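Local coordinates for protein DyP-type peroxidase (Thermobifida cellulosilytica, PDB 4GS1) that binds haem and probably uses hydrogen peroxide to oxidise dyes and related organic substrates, as other dye-decolourising peroxidases do, at residues A67-G72 against L116-A121; M106-I111 against M150-A155; A130-F135 against S374-V379; H233-G238 against A378-T383. All blocks are in the same frame, centred on the assembly; numbering follows the deposited sequence. Where two conformers were deposited one is given.

Contact 1: residues A67-G72 against L116-A121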
# COMPACT_ATOMS: atom_id res chain seq x y z
N ALA B 67 -17.49 26.83 -21.71
CA ALA B 67 -16.65 27.92 -21.21
C ALA B 67 -16.22 27.68 -19.77
O ALA B 67 -15.06 27.89 -19.41
CB ALA B 67 -17.37 29.26 -21.35
N ALA B 68 -17.15 27.24 -18.93
CA ALA B 68 -16.84 26.93 -17.54
C ALA B 68 -15.89 25.74 -17.41
O ALA B 68 -15.05 25.70 -16.51
CB ALA B 68 -18.12 26.67 -16.75
N ALA B 69 -16.04 24.77 -18.31
CA ALA B 69 -15.20 23.58 -18.29
C ALA B 69 -13.77 23.94 -18.67
O ALA B 69 -12.81 23.44 -18.09
CB ALA B 69 -15.76 22.51 -19.23
N ARG B 70 -13.62 24.82 -19.66
CA ARG B 70 -12.31 25.30 -20.05
C ARG B 70 -11.65 26.07 -18.91
O ARG B 70 -10.46 25.90 -18.64
CB ARG B 70 -12.42 26.18 -21.31
CG ARG B 70 -11.09 26.67 -21.84
CD ARG B 70 -11.28 27.48 -23.13
NE ARG B 70 -11.69 26.65 -24.25
CZ ARG B 70 -10.85 26.03 -25.08
NH1 ARG B 70 -9.54 26.14 -24.91
NH2 ARG B 70 -11.33 25.30 -26.08
N GLU B 71 -12.43 26.92 -18.24
CA GLU B 71 -11.93 27.67 -17.10
C GLU B 71 -11.56 26.73 -15.96
O GLU B 71 -10.53 26.93 -15.29
CB GLU B 71 -12.97 28.69 -16.62
CG GLU B 71 -12.40 29.76 -15.71
CD GLU B 71 -11.29 30.55 -16.38
OE1 GLU B 71 -11.42 30.85 -17.59
OE2 GLU B 71 -10.30 30.87 -15.70
N GLY B 72 -12.38 25.71 -15.74
CA GLY B 72 -12.10 24.71 -14.71
C GLY B 72 -10.83 23.93 -14.99
O GLY B 72 -10.02 23.68 -14.09
N LEU B 116 -11.68 17.25 -23.44
CA LEU B 116 -11.81 18.02 -24.68
C LEU B 116 -13.27 18.04 -25.13
O LEU B 116 -13.75 19.06 -25.64
CB LEU B 116 -10.89 17.46 -25.77
CG LEU B 116 -9.41 17.88 -25.66
CD1 LEU B 116 -8.67 17.14 -24.54
CD2 LEU B 116 -8.71 17.65 -26.98
N GLU B 117 -13.98 16.93 -24.92
CA GLU B 117 -15.41 16.90 -25.25
C GLU B 117 -16.19 17.91 -24.39
O GLU B 117 -17.03 18.65 -24.91
CB GLU B 117 -15.98 15.49 -25.11
CG GLU B 117 -15.37 14.46 -26.07
CD GLU B 117 -15.37 14.94 -27.53
OE1 GLU B 117 -16.35 15.59 -27.96
OE2 GLU B 117 -14.38 14.66 -28.25
N ALA B 118 -15.91 17.94 -23.09
CA ALA B 118 -16.58 18.89 -22.20
C ALA B 118 -16.29 20.34 -22.57
O ALA B 118 -17.12 21.22 -22.34
CB ALA B 118 -16.18 18.63 -20.75
N MET B 119 -15.10 20.60 -23.12
CA MET B 119 -14.74 21.96 -23.52
C MET B 119 -15.22 22.29 -24.93
O MET B 119 -14.92 23.37 -25.44
CB MET B 119 -13.22 22.16 -23.46
CG MET B 119 -12.61 21.97 -22.09
SD MET B 119 -10.83 22.30 -22.02
CE MET B 119 -10.19 21.09 -23.16
N ASP B 120 -15.97 21.37 -25.55
CA ASP B 120 -16.43 21.53 -26.93
C ASP B 120 -15.21 21.80 -27.82
O ASP B 120 -15.19 22.75 -28.61
CB ASP B 120 -17.47 22.65 -27.04
CG ASP B 120 -18.18 22.68 -28.39
OD1 ASP B 120 -18.30 21.62 -29.04
OD2 ASP B 120 -18.62 23.77 -28.81
N ALA B 121 -14.20 20.96 -27.66
CA ALA B 121 -12.93 21.14 -28.36
C ALA B 121 -12.48 19.89 -29.11
O ALA B 121 -11.29 19.55 -29.12
CB ALA B 121 -11.85 21.58 -27.37
O HOH W 1 -14.37 25.91 -24.47
O HOH W 2 -13.96 25.61 -26.90

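Contact 2: residues M106-I111 against M150-A155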
# COMPACT_ATOMS: atom_id res chain seq x y z
N MET B 106 7.93 12.64 -7.54
CA MET B 106 7.66 13.12 -8.90
C MET B 106 6.17 13.14 -9.19
O MET B 106 5.43 12.26 -8.75
CB MET B 106 8.40 12.25 -9.93
CG MET B 106 8.20 10.74 -9.74
SD MET B 106 9.07 9.75 -11.01
CE MET B 106 10.78 10.08 -10.62
N VAL B 107 5.75 14.15 -9.96
CA VAL B 107 4.34 14.37 -10.30
C VAL B 107 4.17 14.47 -11.82
O VAL B 107 4.87 15.25 -12.48
CB VAL B 107 3.80 15.67 -9.64
CG1 VAL B 107 2.32 15.85 -9.96
CG2 VAL B 107 4.00 15.64 -8.13
N THR B 108 3.25 13.67 -12.36
CA THR B 108 2.91 13.68 -13.78
C THR B 108 1.47 14.14 -13.96
O THR B 108 0.59 13.70 -13.22
CB THR B 108 2.98 12.26 -14.38
OG1 THR B 108 4.15 11.59 -13.88
CG2 THR B 108 3.02 12.32 -15.91
N ILE B 109 1.22 15.01 -14.93
CA ILE B 109 -0.12 15.56 -15.14
C ILE B 109 -0.67 15.17 -16.52
O ILE B 109 -0.02 15.40 -17.54
CB ILE B 109 -0.12 17.12 -15.02
CG1 ILE B 109 0.41 17.56 -13.64
CG2 ILE B 109 -1.50 17.67 -15.25
CD1 ILE B 109 0.67 19.08 -13.54
N GLY B 110 -1.86 14.59 -16.55
CA GLY B 110 -2.43 14.13 -17.82
C GLY B 110 -3.85 14.57 -18.07
O GLY B 110 -4.56 15.00 -17.14
N ILE B 111 -4.29 14.41 -19.32
CA ILE B 111 -5.56 14.95 -19.79
C ILE B 111 -6.31 13.88 -20.58
O ILE B 111 -5.74 13.22 -21.45
CB ILE B 111 -5.29 16.16 -20.72
CG1 ILE B 111 -4.78 17.34 -19.89
CG2 ILE B 111 -6.54 16.55 -21.51
CD1 ILE B 111 -4.12 18.44 -20.73
N MET B 150 -5.74 13.45 -14.93
CA MET B 150 -4.95 12.42 -14.25
C MET B 150 -3.76 13.02 -13.51
O MET B 150 -3.10 13.93 -14.01
CB MET B 150 -4.48 11.40 -15.29
CG MET B 150 -3.73 10.21 -14.73
SD MET B 150 -1.97 10.50 -14.54
CE MET B 150 -1.52 11.16 -16.14
N LEU B 151 -3.49 12.50 -12.31
CA LEU B 151 -2.20 12.72 -11.66
C LEU B 151 -1.54 11.36 -11.44
O LEU B 151 -2.19 10.41 -11.00
CB LEU B 151 -2.34 13.44 -10.31
CG LEU B 151 -2.73 14.92 -10.33
CD1 LEU B 151 -2.89 15.44 -8.90
CD2 LEU B 151 -1.68 15.73 -11.08
N GLN B 152 -0.26 11.24 -11.79
CA GLN B 152 0.55 10.11 -11.36
C GLN B 152 1.53 10.69 -10.36
O GLN B 152 2.31 11.59 -10.70
CB GLN B 152 1.31 9.46 -12.52
CG GLN B 152 2.23 8.30 -12.08
CD GLN B 152 3.10 7.76 -13.19
OE1 GLN B 152 3.73 8.52 -13.95
NE2 GLN B 152 3.17 6.45 -13.29
N VAL B 153 1.48 10.22 -9.12
CA VAL B 153 2.39 10.70 -8.09
C VAL B 153 3.26 9.53 -7.67
O VAL B 153 2.75 8.45 -7.39
CB VAL B 153 1.63 11.27 -6.88
CG1 VAL B 153 2.57 12.07 -5.98
CG2 VAL B 153 0.46 12.16 -7.33
N GLY B 154 4.58 9.73 -7.63
CA GLY B 154 5.47 8.64 -7.29
C GLY B 154 6.50 9.06 -6.27
O GLY B 154 6.91 10.22 -6.24
N ALA B 155 6.93 8.13 -5.43
CA ALA B 155 8.00 8.40 -4.47
C ALA B 155 8.59 7.10 -3.98
O ALA B 155 7.97 6.05 -4.10
CB ALA B 155 7.49 9.23 -3.31
O HOH W 3 5.05 10.59 -11.32

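Contact 3: residues A130-F135 against S374-V379. With GOL (glycerol), chain H.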
# COMPACT_ATOMS: atom_id res chain seq x y z
N ALA B 130 -7.90 9.00 -29.51
CA ALA B 130 -9.17 8.29 -29.73
C ALA B 130 -9.38 7.27 -28.62
O ALA B 130 -8.42 6.69 -28.12
CB ALA B 130 -9.18 7.61 -31.08
N ASP B 131 -10.63 7.04 -28.23
CA ASP B 131 -10.92 6.04 -27.21
C ASP B 131 -10.34 4.68 -27.58
O ASP B 131 -10.29 4.30 -28.75
CB ASP B 131 -12.44 5.91 -26.98
CG ASP B 131 -13.06 7.16 -26.40
OD1 ASP B 131 -14.31 7.28 -26.46
OD2 ASP B 131 -12.33 8.03 -25.88
N LEU B 132 -9.90 3.94 -26.56
CA LEU B 132 -9.40 2.59 -26.77
C LEU B 132 -10.56 1.68 -27.20
O LEU B 132 -11.71 1.90 -26.80
CB LEU B 132 -8.76 2.05 -25.48
CG LEU B 132 -7.60 2.86 -24.90
CD1 LEU B 132 -7.13 2.26 -23.57
CD2 LEU B 132 -6.44 2.92 -25.88
N PRO B 133 -10.26 0.67 -28.02
CA PRO B 133 -11.31 -0.26 -28.45
C PRO B 133 -11.78 -1.10 -27.27
O PRO B 133 -11.06 -1.19 -26.27
CB PRO B 133 -10.60 -1.19 -29.44
CG PRO B 133 -9.31 -0.51 -29.79
CD PRO B 133 -8.95 0.33 -28.60
N GLU B 134 -12.96 -1.70 -27.39
CA GLU B 134 -13.36 -2.76 -26.47
C GLU B 134 -12.67 -4.03 -26.91
O GLU B 134 -12.49 -4.27 -28.11
CB GLU B 134 -14.88 -2.94 -26.51
CG GLU B 134 -15.66 -1.69 -26.13
CD GLU B 134 -17.16 -1.91 -26.12
OE1 GLU B 134 -17.63 -2.92 -26.68
OE2 GLU B 134 -17.87 -1.06 -25.53
N PHE B 135 -12.26 -4.86 -25.95
CA PHE B 135 -11.66 -6.15 -26.27
C PHE B 135 -12.52 -7.27 -25.67
O PHE B 135 -13.17 -7.07 -24.65
CB PHE B 135 -10.22 -6.24 -25.72
CG PHE B 135 -9.31 -5.15 -26.23
CD1 PHE B 135 -8.69 -5.26 -27.47
CD2 PHE B 135 -9.09 -4.00 -25.48
CE1 PHE B 135 -7.86 -4.25 -27.94
CE2 PHE B 135 -8.27 -2.99 -25.95
CZ PHE B 135 -7.65 -3.11 -27.18
N SER B 374 -9.44 0.72 -16.90
CA SER B 374 -8.75 1.14 -18.12
C SER B 374 -8.89 2.64 -18.33
O SER B 374 -9.96 3.19 -18.09
CB SER B 374 -9.39 0.43 -19.32
OG SER B 374 -8.75 0.81 -20.53
N ALA B 375 -7.82 3.28 -18.80
CA ALA B 375 -7.88 4.69 -19.15
C ALA B 375 -6.78 5.06 -20.11
O ALA B 375 -5.70 4.46 -20.12
CB ALA B 375 -7.78 5.55 -17.89
N LEU B 376 -7.06 6.07 -20.93
CA LEU B 376 -6.05 6.66 -21.79
C LEU B 376 -5.91 8.13 -21.44
O LEU B 376 -6.91 8.84 -21.28
CB LEU B 376 -6.44 6.50 -23.28
CG LEU B 376 -5.62 7.27 -24.32
CD1 LEU B 376 -4.18 6.78 -24.38
CD2 LEU B 376 -6.27 7.16 -25.71
N PHE B 377 -4.67 8.60 -21.28
CA PHE B 377 -4.39 9.99 -20.97
C PHE B 377 -3.29 10.56 -21.84
O PHE B 377 -2.29 9.89 -22.11
CB PHE B 377 -3.98 10.17 -19.50
CG PHE B 377 -5.09 9.88 -18.53
CD1 PHE B 377 -6.15 10.76 -18.38
CD2 PHE B 377 -5.08 8.72 -17.77
CE1 PHE B 377 -7.17 10.50 -17.48
CE2 PHE B 377 -6.10 8.45 -16.87
CZ PHE B 377 -7.15 9.34 -16.73
N ALA B 378 -3.50 11.79 -22.29
CA ALA B 378 -2.49 12.54 -23.02
C ALA B 378 -1.63 13.30 -22.00
O ALA B 378 -2.16 13.99 -21.12
CB ALA B 378 -3.15 13.52 -23.99
N VAL B 379 -0.32 13.15 -22.11
CA VAL B 379 0.59 13.77 -21.16
C VAL B 379 1.52 14.71 -21.91
O VAL B 379 2.53 14.30 -22.49
CB VAL B 379 1.38 12.70 -20.38
CG1 VAL B 379 2.40 13.35 -19.45
CG2 VAL B 379 0.42 11.82 -19.58
C1 GOL H . -10.30 5.22 -22.94
O1 GOL H . -10.77 4.67 -24.14
C2 GOL H . -11.47 5.79 -22.14
O2 GOL H . -11.73 4.99 -21.00
C3 GOL H . -10.97 7.14 -21.66
O3 GOL H . -9.82 6.85 -20.90

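Contact 4: residues H233-G238 against A378-T383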
# COMPACT_ATOMS: atom_id res chain seq x y z
N HIS B 233 -3.75 20.20 -33.29
CA HIS B 233 -3.37 19.02 -32.52
C HIS B 233 -1.95 19.12 -31.95
O HIS B 233 -1.50 18.22 -31.25
CB HIS B 233 -3.45 17.76 -33.40
CG HIS B 233 -4.81 17.48 -33.96
ND1 HIS B 233 -5.02 16.54 -34.95
CD2 HIS B 233 -6.02 18.00 -33.68
CE1 HIS B 233 -6.31 16.50 -35.24
NE2 HIS B 233 -6.94 17.38 -34.49
N ALA B 234 -1.25 20.21 -32.26
CA ALA B 234 0.17 20.32 -31.94
C ALA B 234 0.49 20.52 -30.46
O ALA B 234 1.66 20.47 -30.06
CB ALA B 234 0.83 21.42 -32.79
N TRP B 235 -0.53 20.74 -29.63
CA TRP B 235 -0.32 20.84 -28.19
C TRP B 235 0.27 19.56 -27.61
O TRP B 235 0.82 19.57 -26.50
CB TRP B 235 -1.61 21.23 -27.45
CG TRP B 235 -2.72 20.22 -27.56
CD1 TRP B 235 -3.61 20.09 -28.60
CD2 TRP B 235 -3.08 19.22 -26.59
NE1 TRP B 235 -4.49 19.06 -28.33
CE2 TRP B 235 -4.18 18.51 -27.11
CE3 TRP B 235 -2.57 18.85 -25.34
CZ2 TRP B 235 -4.79 17.46 -26.42
CZ3 TRP B 235 -3.17 17.80 -24.66
CH2 TRP B 235 -4.27 17.12 -25.20
N MET B 236 0.14 18.46 -28.34
CA MET B 236 0.69 17.17 -27.90
C MET B 236 2.04 16.83 -28.53
O MET B 236 2.60 15.77 -28.24
CB MET B 236 -0.30 16.02 -28.13
CG MET B 236 -1.22 15.73 -26.96
SD MET B 236 -0.34 15.42 -25.42
CE MET B 236 0.39 13.82 -25.77
N ASP B 237 2.57 17.71 -29.38
CA ASP B 237 3.92 17.50 -29.92
C ASP B 237 4.92 17.32 -28.78
O ASP B 237 5.01 18.16 -27.88
CB ASP B 237 4.35 18.69 -30.79
CG ASP B 237 3.60 18.77 -32.11
OD1 ASP B 237 2.65 17.99 -32.31
OD2 ASP B 237 3.96 19.63 -32.95
N GLY B 238 5.67 16.23 -28.82
CA GLY B 238 6.67 15.97 -27.79
C GLY B 238 6.11 15.35 -26.51
O GLY B 238 6.87 15.02 -25.59
N ALA B 378 -3.50 11.79 -22.29
CA ALA B 378 -2.49 12.54 -23.02
C ALA B 378 -1.63 13.30 -22.00
O ALA B 378 -2.16 13.99 -21.12
CB ALA B 378 -3.15 13.52 -23.99
N VAL B 379 -0.32 13.15 -22.11
CA VAL B 379 0.59 13.77 -21.16
C VAL B 379 1.52 14.71 -21.91
O VAL B 379 2.53 14.30 -22.49
CB VAL B 379 1.38 12.70 -20.38
CG1 VAL B 379 2.40 13.35 -19.45
CG2 VAL B 379 0.42 11.82 -19.58
N PRO B 380 1.17 16.00 -21.92
CA PRO B 380 1.93 16.93 -22.77
C PRO B 380 3.28 17.35 -22.21
O PRO B 380 3.54 17.20 -21.02
CB PRO B 380 0.99 18.14 -22.91
CG PRO B 380 0.10 18.09 -21.71
CD PRO B 380 -0.02 16.62 -21.31
N ALA B 381 4.14 17.87 -23.08
CA ALA B 381 5.36 18.54 -22.65
C ALA B 381 5.06 20.04 -22.54
O ALA B 381 4.48 20.62 -23.45
CB ALA B 381 6.47 18.31 -23.67
N ALA B 382 5.46 20.65 -21.44
CA ALA B 382 5.27 22.09 -21.27
C ALA B 382 6.61 22.81 -21.30
O ALA B 382 7.59 22.32 -20.73
CB ALA B 382 4.53 22.38 -19.97
N THR B 383 6.65 23.97 -21.94
CA THR B 383 7.88 24.77 -22.00
C THR B 383 8.24 25.33 -20.62
O THR B 383 7.67 24.92 -19.61
CB THR B 383 7.78 25.95 -22.99
OG1 THR B 383 7.02 27.01 -22.40
CG2 THR B 383 7.14 25.52 -24.31
O HOH W 4 3.25 18.22 -25.81

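Contact 1: residues A67-G72 against L116-A121
A69 and R70, near the start of helix 66-90, face A118 and M119 at the C-terminal end of the short helix 113-118, which finishes in a Schellman motif. D120 takes the left-handed phi of that motif (54°), and its N bonds to E117 O while A121 N reaches back to L116 O. Both helices belong to the N-terminal ferredoxin-like half of the peroxidase. The tight side is apolar. A69 CB sits 3.6 Å from A118 O, at the C-terminal end of the short helix, and 4.2 Å from A118 CB, two small side chains that let the backbones come close. M119 lies alongside: with CG anti to its own carbonyl carbon (chi1 -61°) the chain runs out toward the longer helix, so that CG meets the R70 backbone and SD comes to 3.9 Å from R70 CA. L392 of helix 390-393 also packs on M119. The other side is looser and wet. The R70 chain bends at chi3 (-70°) and brings its guanidinium past A121 CB, 4.0 Å from NH2, yet makes no direct hydrogen bond across the contact. NH1 turns instead to the carbonyls of L392 and V393 near the C terminus, so the arginine also ties the chain end to these helices. The link back to the Schellman turn is carried by two waters. One accepts from R70 NE at 2.8 Å in the guanidinium plane, the second accepts from R70 NH2 at 2.8 Å, and both donate to the single carbonyl oxygen M119 O.

Contact 2: residues M106-I111 against M150-A155
The four-stranded antiparallel sheet of the N-terminal ferredoxin-like domain has strand 106-111 at one edge of its four strands, and here it pairs with M150-A155 next to it, the two running 167° apart at 4.7 Å between axes. Six backbone bonds hold them, two each at the hydrogen-bonded pairs M106-G154, T108-Q152 and G110-M150. Most are straight; the bond from T108 N to Q152 O is 2.8 Å long and lies in the carbonyl plane. At the G110 end the pairing is less regular, for M150 N approaches G110 O from 49° above the carbonyl plane. The face with V107, I109, L151 and V153 is the greasy one. I109 and L151 lie side by side, I109 CG1 3.8 Å from L151 CD2, while V107 CG1 meets the same methyl at 4.2 Å; helices 66-90 and 158-172 pack on this face. On the other face T108 and Q152 also run alongside one another, their CB atoms 3.8 Å apart. T108 OG1, turned beside its own backbone N by a chi1 of -42°, bonds to P41 O, and also accepts from a water at 2.9 Å that donates to Q152 O.

Contact 3: residues A130-F135 against S374-V379
L132 lays its isobutyl group against L376 on the last strand of the second sheet, with L132 CG 4.1 Å from L376 CB. Its CD1 methyl goes further along that strand and stops 3.7 Å from S374 OG, a hydroxyl that is already bonded to R245. In return L376 reaches back: with CG anti to the backbone N (chi1 170°) the chain points at the loop, and CD2 comes within 3.3 Å of A130 O. V243 of the neighbouring strand touches both leucines, making one small apolar cluster. The two backbones share no hydrogen bond and are spanned by a glycerol, probably from the crystallisation liquor. L132 N donates to glycerol O1 at 2.7 Å, and L376 N donates to glycerol O3 at 2.9 Å, nearly straight at 171°. L376 N is on the outer side of the strand, the side on which A378 N, two residues on, meets I111. P133 and F135 rest on helix 351-360, and the L132 side chain is about 9 Å from the bound haem. A loop of the N-terminal half is thus laid along the outermost strand of the C-terminal ferredoxin-like sheet, an interdomain seam of this two-domain peroxidase fold.

Contact 4: residues H233-G238 against A378-T383
W235-G238, leaving a 3-10 turn, runs at 72° to A378-A381, where strand 369-379 of the C-terminal ferredoxin-like sheet ends and a loop begins. M236 and P380 bring their CA atoms closest, 5.3 Å apart. The M236 side chain is central to the join. Bent at chi2 and chi3, it curls its sulfur into the angle of the strand end, SD lying 3.7 Å from A378 CB and 3.9 Å from P380 CB, while CE reaches the V379 backbone. M236 CG in turn rests over one face of the W235 indole, 3.6 Å above the plane and toward the rim. The indole also meets the strand, CH2 touching A378 CB at 4.0 Å, and its NE1 bonds to R124 O, which would help to hold the ring's rotation. A shorter alanine at M236 removes CG, SD and CE, and is likely to open a gap beside A378 and P380 where the sulfur lay, and to leave the indole face without its neighbour. Farther on, G238 adopts a positive phi (82°) at which a side chain would jam against the carbonyl before it, and its O lies beside A381 CB. No direct hydrogen bond crosses; one water does the work, accepting from A381 N at 2.9 Å and donating to both W235 O and D237 O, the latter at 2.7 Å.

Overall arrangement
Starting from the N terminus, helix 66-90 opens contact 1 and strand 106-111 opens contact 2; contact 1 closes at 116-121 before contact 2 does, so the two loops cross. The loop 130-135 then opens contact 3 ahead of 150-155, crossing contact 2 as well. Contact 4 starts at 233-238, inside the long span of contact 3, and both finish on strand 369-379, sharing A378 and V379. Contacts 1 and 2 stay within the N-terminal half, contact 4 within the C-terminal half, and contact 3 joins the halves. I111 O and A378 N, 2.8 Å apart, probably bond the two sheets edge to edge, while L116 packs on both I111 and W235.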